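Local coordinates for Alr1585 protein (Nostoc sp., PDB 5C2I) that probably catalyses hydrogen peroxide-dependent oxidation of dyes and other substrates at its bound haem, as a DyP-type peroxidase, at residues Y250-V255 with L387-N392; R358-T363 with I393-N398. The protein carries 1 engineered substitution. All blocks are in the same frame, centred on the assembly; numbering follows the deposited sequence.

Contact 1: residues Y250-V255 with L387-N392; sequences YGSYLV and LCFQSN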
ATOM      1  N   TYR A 250     -16.073  40.757  -0.550  1.00 20.79           N
ATOM      2  CA  TYR A 250     -15.169  40.655   0.587  1.00 20.28           C
ATOM      3  C   TYR A 250     -13.890  39.966   0.217  1.00 19.08           C
ATOM      4  O   TYR A 250     -13.837  39.205  -0.780  1.00 19.21           O
ATOM      5  CB  TYR A 250     -15.837  39.884   1.745  1.00 20.09           C
ATOM      6  CG  TYR A 250     -16.882  40.697   2.438  1.00 21.24           C
ATOM      7  CD1 TYR A 250     -18.150  40.842   1.902  1.00 22.16           C
ATOM      8  CD2 TYR A 250     -16.580  41.384   3.618  1.00 21.35           C
ATOM      9  CE1 TYR A 250     -19.110  41.640   2.513  1.00 24.09           C
ATOM     10  CE2 TYR A 250     -17.539  42.189   4.217  1.00 22.76           C
ATOM     11  CZ  TYR A 250     -18.790  42.312   3.671  1.00 23.90           C
ATOM     12  OH  TYR A 250     -19.734  43.119   4.278  1.00 26.46           O
ATOM     13  N   GLY A 251     -12.877  40.229   1.046  1.00 17.69           N
ATOM     14  CA  GLY A 251     -11.579  39.604   0.951  1.00 16.94           C
ATOM     15  C   GLY A 251     -11.031  39.338   2.358  1.00 17.20           C
ATOM     16  O   GLY A 251     -11.762  39.457   3.363  1.00 16.87           O
ATOM     17  N   SER A 252      -9.762  38.948   2.415  1.00 16.16           N
ATOM     18  CA  SER A 252      -9.081  38.651   3.664  1.00 15.34           C
ATOM     19  C   SER A 252      -7.610  38.888   3.492  1.00 15.14           C
ATOM     20  O   SER A 252      -7.090  38.864   2.378  1.00 15.67           O
ATOM     21  CB  SER A 252      -9.353  37.195   4.105  1.00 14.78           C
ATOM     22  OG  SER A 252      -8.792  36.944   5.405  1.00 14.29           O
ATOM     23  N   TYR A 253      -6.923  39.154   4.607  1.00 15.08           N
ATOM     24  CA  TYR A 253      -5.490  39.371   4.599  1.00 15.31           C
ATOM     25  C   TYR A 253      -4.735  38.079   4.877  1.00 15.06           C
ATOM     26  O   TYR A 253      -5.049  37.360   5.818  1.00 14.47           O
ATOM     27  CB  TYR A 253      -5.093  40.420   5.639  1.00 15.50           C
ATOM     28  CG  TYR A 253      -5.565  41.807   5.309  1.00 16.82           C
ATOM     29  CD1 TYR A 253      -4.882  42.577   4.346  1.00 17.32           C
ATOM     30  CD2 TYR A 253      -6.688  42.357   5.911  1.00 17.33           C
ATOM     31  CE1 TYR A 253      -5.334  43.837   4.003  1.00 18.68           C
ATOM     32  CE2 TYR A 253      -7.107  43.653   5.632  1.00 18.45           C
ATOM     33  CZ  TYR A 253      -6.415  44.393   4.673  1.00 19.11           C
ATOM     34  OH  TYR A 253      -6.849  45.668   4.369  1.00 21.59           O
ATOM     35  N   LEU A 254      -3.752  37.810   4.027  1.00 15.42           N
ATOM     36  CA  LEU A 254      -2.926  36.643   4.090  1.00 15.33           C
ATOM     37  C   LEU A 254      -1.545  36.982   4.641  1.00 15.92           C
ATOM     38  O   LEU A 254      -0.878  37.909   4.155  1.00 16.96           O
ATOM     39  CB  LEU A 254      -2.772  36.020   2.706  1.00 15.18           C
ATOM     40  CG  LEU A 254      -1.792  34.851   2.579  1.00 16.13           C
ATOM     41  CD1 LEU A 254      -2.215  33.627   3.342  1.00 16.35           C
ATOM     42  CD2 LEU A 254      -1.540  34.502   1.110  1.00 16.04           C
ATOM     43  N   VAL A 255      -1.090  36.210   5.607  1.00 15.56           N
ATOM     44  CA  VAL A 255       0.303  36.218   6.054  1.00 15.27           C
ATOM     45  C   VAL A 255       0.919  34.941   5.478  1.00 14.81           C
ATOM     46  O   VAL A 255       0.377  33.853   5.694  1.00 14.85           O
ATOM     47  CB  VAL A 255       0.375  36.157   7.589  1.00 15.39           C
ATOM     48  CG1 VAL A 255       1.814  35.858   8.066  1.00 15.94           C
ATOM     49  CG2 VAL A 255      -0.137  37.434   8.213  1.00 16.04           C
ATOM     50  N   LEU A 387       0.670  29.774   6.216  1.00 15.27           N
ATOM     51  CA  LEU A 387      -0.306  30.739   5.678  1.00 15.55           C
ATOM     52  C   LEU A 387      -1.398  30.918   6.708  1.00 15.45           C
ATOM     53  O   LEU A 387      -1.879  29.925   7.243  1.00 15.17           O
ATOM     54  CB  LEU A 387      -0.958  30.220   4.399  1.00 15.98           C
ATOM     55  CG  LEU A 387      -0.131  30.247   3.098  1.00 16.07           C
ATOM     56  CD1 LEU A 387       0.901  29.125   3.084  1.00 16.62           C
ATOM     57  CD2 LEU A 387      -1.066  30.074   1.914  1.00 16.68           C
ATOM     58  N   CYS A 388      -1.795  32.158   6.978  1.00 14.72           N
ATOM     59  CA  CYS A 388      -2.984  32.373   7.772  1.00 14.87           C
ATOM     60  C   CYS A 388      -3.756  33.593   7.288  1.00 14.76           C
ATOM     61  O   CYS A 388      -3.165  34.515   6.704  1.00 15.58           O
ATOM     62  CB  CYS A 388      -2.656  32.462   9.260  1.00 15.53           C
ATOM     63  SG  CYS A 388      -1.892  34.000   9.823  1.00 15.74           S
ATOM     64  N   PHE A 389      -5.057  33.582   7.592  1.00 14.56           N
ATOM     65  CA  PHE A 389      -5.991  34.619   7.244  1.00 14.80           C
ATOM     66  C   PHE A 389      -6.537  35.331   8.475  1.00 15.05           C
ATOM     67  O   PHE A 389      -6.630  34.741   9.585  1.00 14.76           O
ATOM     68  CB  PHE A 389      -7.143  34.051   6.403  1.00 14.15           C
ATOM     69  CG  PHE A 389      -6.760  33.679   5.027  1.00 14.91           C
ATOM     70  CD1 PHE A 389      -6.509  34.661   4.051  1.00 14.96           C
ATOM     71  CD2 PHE A 389      -6.684  32.328   4.641  1.00 15.13           C
ATOM     72  CE1 PHE A 389      -6.142  34.284   2.757  1.00 15.66           C
ATOM     73  CE2 PHE A 389      -6.331  31.972   3.359  1.00 15.07           C
ATOM     74  CZ  PHE A 389      -6.063  32.940   2.411  1.00 15.61           C
ATOM     75  N   GLN A 390      -6.878  36.595   8.282  1.00 14.83           N
ATOM     76  CA  GLN A 390      -7.388  37.451   9.331  1.00 15.16           C
ATOM     77  C   GLN A 390      -7.922  38.716   8.696  1.00 15.80           C
ATOM     78  O   GLN A 390      -7.612  39.019   7.531  1.00 15.54           O
ATOM     79  CB  GLN A 390      -6.321  37.849  10.314  1.00 15.11           C
ATOM     80  CG  GLN A 390      -5.084  38.459   9.663  1.00 15.14           C
ATOM     81  CD  GLN A 390      -3.915  37.501   9.652  1.00 15.02           C
ATOM     82  OE1 GLN A 390      -3.294  37.274  10.674  1.00 15.30           O
ATOM     83  NE2 GLN A 390      -3.571  36.980   8.476  1.00 15.68           N
ATOM     84  N   SER A 391      -8.760  39.442   9.443  1.00 16.33           N
ATOM     85  CA  SER A 391      -9.233  40.729   8.979  1.00 16.97           C
ATOM     86  C   SER A 391      -8.294  41.890   9.369  1.00 17.78           C
ATOM     87  O   SER A 391      -8.438  43.001   8.850  1.00 17.45           O
ATOM     88  CB  SER A 391     -10.626  41.015   9.514  1.00 17.73           C
ATOM     89  OG  SER A 391     -10.634  41.023  10.928  1.00 16.98           O
ATOM     90  N   ASN A 392      -7.378  41.640  10.303  1.00 16.73           N
ATOM     91  CA  ASN A 392      -6.510  42.676  10.849  1.00 17.76           C
ATOM     92  C   ASN A 392      -5.181  42.053  11.273  1.00 17.12           C
ATOM     93  O   ASN A 392      -5.107  41.365  12.311  1.00 17.56           O
ATOM     94  CB  ASN A 392      -7.192  43.383  12.039  1.00 18.20           C
ATOM     95  CG  ASN A 392      -6.392  44.561  12.579  1.00 19.40           C
ATOM     96  OD1 ASN A 392      -5.191  44.536  12.649  1.00 20.64           O
ATOM     97  ND2 ASN A 392      -7.080  45.568  13.023  1.00 21.21           N
TER

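Contact 2: residues R358-T363 with I393-N398; sequences RGHRIT and IENQFN. With HEM (protoporphyrin IX containing Fe), chain E; EDO (1,2-ethanediol), chain G.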
ATOM      1  N   ARG A 358     -10.176  36.417  22.199  1.00 17.61           N
ATOM      2  CA  ARG A 358     -10.584  35.586  21.049  1.00 17.04           C
ATOM      3  C   ARG A 358     -10.472  36.326  19.710  1.00 16.92           C
ATOM      4  O   ARG A 358     -10.374  35.694  18.657  1.00 16.00           O
ATOM      5  CB  ARG A 358     -12.001  35.026  21.262  1.00 17.48           C
ATOM      6  CG  ARG A 358     -12.103  33.985  22.369  1.00 17.33           C
ATOM      7  CD  ARG A 358     -13.555  33.781  22.828  1.00 18.35           C
ATOM      8  NE  ARG A 358     -14.429  33.372  21.738  1.00 18.53           N
ATOM      9  CZ  ARG A 358     -14.568  32.130  21.274  1.00 17.98           C
ATOM     10  NH1 ARG A 358     -13.912  31.123  21.812  1.00 17.71           N
ATOM     11  NH2 ARG A 358     -15.409  31.895  20.269  1.00 17.77           N
ATOM     12  N   GLY A 359     -10.476  37.669  19.758  1.00 17.58           N
ATOM     13  CA  GLY A 359     -10.385  38.480  18.558  1.00 17.66           C
ATOM     14  C   GLY A 359      -8.997  38.443  17.930  1.00 17.38           C
ATOM     15  O   GLY A 359      -8.835  38.850  16.769  1.00 16.91           O
ATOM     16  N   HIS A 360      -8.006  37.909  18.658  1.00 17.39           N
ATOM     17  CA  HIS A 360      -6.657  37.763  18.144  1.00 16.64           C
ATOM     18  C   HIS A 360      -6.404  36.478  17.375  1.00 16.60           C
ATOM     19  O   HIS A 360      -5.302  36.292  16.842  1.00 16.22           O
ATOM     20  CB  HIS A 360      -5.606  37.879  19.263  1.00 16.49           C
ATOM     21  CG  HIS A 360      -5.706  39.128  20.073  1.00 16.74           C
ATOM     22  ND1 HIS A 360      -5.534  40.390  19.531  1.00 17.61           N
ATOM     23  CD2 HIS A 360      -6.041  39.315  21.372  1.00 17.37           C
ATOM     24  CE1 HIS A 360      -5.696  41.299  20.484  1.00 18.34           C
ATOM     25  NE2 HIS A 360      -6.027  40.667  21.605  1.00 18.52           N
ATOM     26  N   ARG A 361      -7.387  35.591  17.289  1.00 16.35           N
ATOM     27  CA  ARG A 361      -7.197  34.294  16.643  1.00 16.14           C
ATOM     28  C   ARG A 361      -6.847  34.448  15.165  1.00 16.13           C
ATOM     29  O   ARG A 361      -7.247  35.421  14.519  1.00 17.02           O
ATOM     30  CB  ARG A 361      -8.477  33.437  16.764  1.00 16.08           C
ATOM     31  CG  ARG A 361      -8.746  32.827  18.142  1.00 17.09           C
ATOM     32  CD  ARG A 361     -10.050  32.023  18.185  1.00 18.28           C
ATOM     33  NE  ARG A 361     -11.219  32.904  18.096  1.00 20.16           N
ATOM     34  CZ  ARG A 361     -12.484  32.467  17.942  1.00 21.37           C
ATOM     35  NH1 ARG A 361     -12.738  31.176  17.863  1.00 21.11           N
ATOM     36  NH2 ARG A 361     -13.478  33.339  17.865  1.00 21.70           N
ATOM     37  N   ILE A 362      -6.194  33.429  14.629  1.00 15.30           N
ATOM     38  CA  ILE A 362      -5.871  33.358  13.219  1.00 15.54           C
ATOM     39  C   ILE A 362      -6.425  32.059  12.620  1.00 14.93           C
ATOM     40  O   ILE A 362      -6.613  31.071  13.310  1.00 14.99           O
ATOM     41  CB  ILE A 362      -4.352  33.388  12.986  1.00 15.53           C
ATOM     42  CG1 ILE A 362      -3.646  32.258  13.739  1.00 15.87           C
ATOM     43  CG2 ILE A 362      -3.783  34.757  13.394  1.00 16.69           C
ATOM     44  CD1 ILE A 362      -2.192  32.055  13.297  1.00 16.49           C
ATOM     45  N   THR A 363      -6.697  32.091  11.317  1.00 14.86           N
ATOM     46  CA  THR A 363      -7.223  30.928  10.622  1.00 13.94           C
ATOM     47  C   THR A 363      -6.106  30.376   9.744  1.00 14.22           C
ATOM     48  O   THR A 363      -5.656  31.032   8.804  1.00 14.09           O
ATOM     49  CB  THR A 363      -8.439  31.350   9.788  1.00 14.68           C
ATOM     50  OG1 THR A 363      -9.468  31.860  10.645  1.00 14.85           O
ATOM     51  CG2 THR A 363      -8.997  30.195   8.947  1.00 13.79           C
ATOM     52  N   ILE A 393      -4.151  42.270  10.486  1.00 17.14           N
ATOM     53  CA  ILE A 393      -2.860  41.627  10.748  1.00 17.54           C
ATOM     54  C   ILE A 393      -2.266  42.148  12.035  1.00 17.88           C
ATOM     55  O   ILE A 393      -1.691  41.365  12.823  1.00 17.91           O
ATOM     56  CB  ILE A 393      -1.848  41.815   9.564  1.00 18.02           C
ATOM     57  CG1 ILE A 393      -2.398  41.124   8.304  1.00 17.54           C
ATOM     58  CG2 ILE A 393      -0.478  41.265   9.902  1.00 17.74           C
ATOM     59  CD1 ILE A 393      -1.606  41.443   7.046  1.00 17.63           C
ATOM     60  N   GLU A 394      -2.372  43.443  12.264  1.00 18.53           N
ATOM     61  CA  GLU A 394      -1.834  44.022  13.489  1.00 20.21           C
ATOM     62  C   GLU A 394      -2.410  43.372  14.754  1.00 19.57           C
ATOM     63  O   GLU A 394      -1.661  43.087  15.730  1.00 18.60           O
ATOM     64  CB  GLU A 394      -2.051  45.531  13.523  1.00 23.24           C
ATOM     65  CG  GLU A 394      -1.516  46.237  14.734  1.00 26.97           C
ATOM     66  CD  GLU A 394      -1.717  47.745  14.566  1.00 32.11           C
ATOM     67  OE1 GLU A 394      -0.970  48.354  13.779  1.00 32.68           O
ATOM     68  OE2 GLU A 394      -2.680  48.300  15.147  1.00 36.77           O
ATOM     69  N   ASN A 395      -3.701  43.105  14.718  1.00 18.80           N
ATOM     70  CA  ASN A 395      -4.410  42.546  15.853  1.00 18.53           C
ATOM     71  C   ASN A 395      -4.450  41.007  15.910  1.00 17.75           C
ATOM     72  O   ASN A 395      -4.783  40.424  16.946  1.00 16.96           O
ATOM     73  CB  ASN A 395      -5.837  43.049  15.859  1.00 18.66           C
ATOM     74  CG  ASN A 395      -6.509  42.787  17.200  1.00 19.40           C
ATOM     75  OD1 ASN A 395      -6.040  43.243  18.213  1.00 20.80           O
ATOM     76  ND2 ASN A 395      -7.590  42.024  17.195  1.00 19.46           N
ATOM     77  N   GLN A 396      -4.058  40.342  14.827  1.00 16.54           N
ATOM     78  CA  GLN A 396      -4.128  38.873  14.751  1.00 16.05           C
ATOM     79  C   GLN A 396      -2.720  38.279  14.611  1.00 15.11           C
ATOM     80  O   GLN A 396      -2.021  38.242  15.607  1.00 15.44           O
ATOM     81  CB  GLN A 396      -5.194  38.425  13.715  1.00 15.79           C
ATOM     82  CG  GLN A 396      -6.563  38.888  14.230  1.00 16.64           C
ATOM     83  CD  GLN A 396      -7.726  38.749  13.258  1.00 16.29           C
ATOM     84  OE1 GLN A 396      -8.070  39.688  12.534  1.00 16.16           O
ATOM     85  NE2 GLN A 396      -8.321  37.571  13.223  1.00 16.04           N
ATOM     86  N   PHE A 397      -2.257  37.873  13.433  1.00 14.90           N
ATOM     87  CA  PHE A 397      -0.926  37.276  13.368  1.00 14.92           C
ATOM     88  C   PHE A 397       0.168  38.105  14.087  1.00 16.33           C
ATOM     89  O   PHE A 397       0.962  37.540  14.848  1.00 15.64           O
ATOM     90  CB  PHE A 397      -0.452  36.961  11.953  1.00 15.20           C
ATOM     91  CG  PHE A 397       0.978  36.577  11.907  1.00 15.74           C
ATOM     92  CD1 PHE A 397       1.368  35.282  12.223  1.00 15.97           C
ATOM     93  CD2 PHE A 397       1.963  37.513  11.638  1.00 16.12           C
ATOM     94  CE1 PHE A 397       2.734  34.956  12.278  1.00 16.50           C
ATOM     95  CE2 PHE A 397       3.292  37.180  11.677  1.00 16.63           C
ATOM     96  CZ  PHE A 397       3.679  35.894  11.997  1.00 16.85           C
ATOM     97  N   ASN A 398       0.311  39.390  13.750  1.00 16.36           N
ATOM     98  CA  ASN A 398       1.419  40.157  14.326  1.00 17.17           C
ATOM     99  C   ASN A 398       1.329  40.215  15.848  1.00 17.48           C
ATOM    100  O   ASN A 398       2.361  40.190  16.546  1.00 18.18           O
ATOM    101  CB  ASN A 398       1.505  41.580  13.766  1.00 17.72           C
ATOM    102  CG  ASN A 398       2.219  41.658  12.425  1.00 17.87           C
ATOM    103  OD1 ASN A 398       2.393  40.665  11.726  1.00 17.67           O
ATOM    104  ND2 ASN A 398       2.611  42.861  12.056  1.00 18.13           N
TER
HETATM  105  CHA HEM E 501      -1.257  25.167  16.995  1.00 13.30           C
HETATM  106  CHB HEM E 501       2.966  23.613  15.261  1.00 13.49           C
HETATM  107  CHC HEM E 501       3.996  28.110  13.797  1.00 13.80           C
HETATM  108  CHD HEM E 501      -0.115  29.659  15.767  1.00 14.48           C
HETATM  109  C1A HEM E 501      -0.185  24.352  16.668  1.00 13.20           C
HETATM  110  C2A HEM E 501      -0.087  22.964  16.979  1.00 14.07           C
HETATM  111  C3A HEM E 501       1.097  22.534  16.491  1.00 13.10           C
HETATM  112  C4A HEM E 501       1.712  23.639  15.863  1.00 13.58           C
HETATM  113  CMA HEM E 501       1.661  21.139  16.530  1.00 13.61           C
HETATM  114  CAA HEM E 501      -1.113  22.095  17.720  1.00 12.77           C
HETATM  115  CBA HEM E 501      -2.214  21.429  16.891  1.00 14.05           C
HETATM  116  CGA HEM E 501      -3.032  22.496  16.218  1.00 14.47           C
HETATM  117  O1A HEM E 501      -3.983  23.086  16.811  1.00 15.91           O
HETATM  118  O2A HEM E 501      -2.751  22.798  15.057  1.00 14.08           O
HETATM  119  C1B HEM E 501       3.578  24.719  14.672  1.00 15.15           C
HETATM  120  C2B HEM E 501       4.839  24.669  13.983  1.00 14.99           C
HETATM  121  C3B HEM E 501       5.107  25.890  13.543  1.00 14.60           C
HETATM  122  C4B HEM E 501       4.010  26.730  14.031  1.00 14.65           C
HETATM  123  CMB HEM E 501       5.651  23.439  13.782  1.00 15.31           C
HETATM  124  CAB HEM E 501       6.222  26.418  12.718  1.00 14.62           C
HETATM  125  CBB HEM E 501       6.954  25.667  11.876  1.00 15.38           C
HETATM  126  C1C HEM E 501       2.976  28.961  14.254  1.00 14.78           C
HETATM  127  C2C HEM E 501       2.978  30.339  14.190  1.00 14.43           C
HETATM  128  C3C HEM E 501       1.817  30.775  14.774  1.00 15.31           C
HETATM  129  C4C HEM E 501       1.106  29.635  15.167  1.00 14.56           C
HETATM  130  CMC HEM E 501       4.004  31.230  13.552  1.00 14.55           C
HETATM  131  CAC HEM E 501       1.345  32.138  15.013  1.00 14.88           C
HETATM  132  CBC HEM E 501       2.052  33.222  15.215  1.00 16.19           C
HETATM  133  C1D HEM E 501      -0.782  28.495  16.144  1.00 14.38           C
HETATM  134  C2D HEM E 501      -2.127  28.550  16.707  1.00 14.19           C
HETATM  135  C3D HEM E 501      -2.432  27.318  17.094  1.00 13.83           C
HETATM  136  C4D HEM E 501      -1.261  26.504  16.702  1.00 13.39           C
HETATM  137  CMD HEM E 501      -3.026  29.765  16.868  1.00 15.72           C
HETATM  138  CAD HEM E 501      -3.735  26.874  17.694  1.00 14.08           C
HETATM  139  CBD HEM E 501      -3.793  27.043  19.217  1.00 14.24           C
HETATM  140  CGD HEM E 501      -5.135  26.617  19.715  1.00 13.43           C
HETATM  141  O1D HEM E 501      -5.145  25.758  20.593  1.00 13.40           O
HETATM  142  O2D HEM E 501      -6.228  27.113  19.273  1.00 15.31           O
HETATM  143  NA  HEM E 501       0.956  24.772  16.053  1.00 13.41           N
HETATM  144  NB  HEM E 501       3.186  25.953  14.732  1.00 13.87           N
HETATM  145  NC  HEM E 501       1.878  28.530  14.940  1.00 14.08           N
HETATM  146  ND  HEM E 501      -0.263  27.268  16.228  1.00 13.68           N
HETATM  147 FE   HEM E 501       1.422  26.640  15.531  1.00 15.06          FE
HETATM  148  C1  EDO G 503     -10.216  41.913  14.332  1.00 29.17           C
HETATM  149  O1  EDO G 503      -8.803  41.675  14.376  1.00 26.40           O
HETATM  150  C2  EDO G 503     -11.049  41.153  15.366  1.00 29.07           C
HETATM  151  O2  EDO G 503     -10.865  39.740  15.408  1.00 27.81           O
HETATM  152  O   HOH W   1       0.576  26.428  13.361  1.00 20.81           O

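Contact 1: residues Y250-V255 with L387-N392
Y253 and Q390 meet as a hydrogen-bonded antiparallel pair, and Q390 adds a third bond with its side chain. Y253 O takes Q390 N at 3.2 Å in the carbonyl plane and Q390 NE2 at 3.1 Å from above it, 49° out. To curl back this way, the Q390 side chain starts with CG wedged between its own N and carbonyl carbon (chi1 53°) and then bends at chi2. Its OE1 accepts from F397 N, so both ends of the amide are fixed. Cut back to an alanine, Q390 would lose the amide, and F397 N would probably be left without this acceptor and V255 CG2 without its neighbour NE2, 3.5 Å away. The Y253 ring turns an edge to Q390 O, with S391 O 3.5 Å from Y253 CD2, while its OH bonds to D116 N. On the opposite face of the sheet, L254 CD1 sits over the F389 ring, 4.2 Å from its centroid, and touches L387 CB at 3.8 Å. V255 pairs with C388, its CB resting 3.8 Å from C388 SG. Strand 250-261 runs between 383-390 and 448-458 in the antiparallel sheet of the C-terminal half of this DyP-type peroxidase, a member of the dimeric alpha+beta barrel clan; 363-369 flanks 383-390 on its far side, and F97 of strand 93-98, from the other sheet, packs on both L254 and F389.

Contact 2: residues R358-T363 with I393-N398
H360 and Q396 each send a side chain across to a main-chain carbonyl of the other segment, H360 to N395 O and Q396 to R361 O, and no backbone-to-backbone hydrogen bond joins the two. H360 ND1 donates fairly straight, at 2.7 Å, to N395 O, which lies in the imidazole plane, while ND1 lies in the plane of the N395 carbonyl. The N395 side chain crosses that of H360 at about a right angle, the amide and ring planes 52° apart, and N395 OD1 lies 3.0 Å from H360 CE1. F399 stacks on the same imidazole and W404 meets it at a steep angle. Q396 reaches along an extended side chain (chi2 170°) and points NE2 almost head-on at R361 O, also 2.7 Å away; S236 O is a second acceptor for this nitrogen. H360 O is buried without a hydrogen-bonding partner; its near neighbour across the contact is Q396 CA, a CA-H...O contact at 3.5 Å. Beside N395 a 1,2-ethanediol, probably from the crystallisation liquor, bridges the segments, O2 donating to G359 O while O1 takes N395 ND2 and gives to Q396 OE1. A type I turn from R358 to R361 takes the chain out of helix 350-358; R361 NE bonds back to R358 O and the two guanidinium groups lie offset, face over face. I362 then splits its branches: with CG1 between backbone N and carbonyl carbon (chi1 57°), CG2 meets F397 N at 3.5 Å and CD1 lies 3.9 Å from haem CAC. F397, first residue of the helix, right after Q396 at the N-cap position, brings CE1 within 3.5 Å of haem CBC. I362 and F397 form a hydrophobic wall at this vinyl-bearing edge of the porphyrin, in the haem pocket of a DyP-type peroxidase.

From the N terminus, the chain first lays down strand residues 250-255, then passes through 358-363, and only afterwards reaches 387-392 and, directly following, 393-398. Contact 1 therefore closes a long loop of 131 residues and contact 2 a short one of 29, and the two cross because their segments alternate. The short loop holds most of strand 363-369 and all of 383-390, neighbours in the same antiparallel sheet. The contacts also touch each other: T363 O probably accepts from F389 N, and the end of strand 383-390 is joined to the start of helix 397-405. Between them they tie the sheet, that helix and one edge of the haem pocket together.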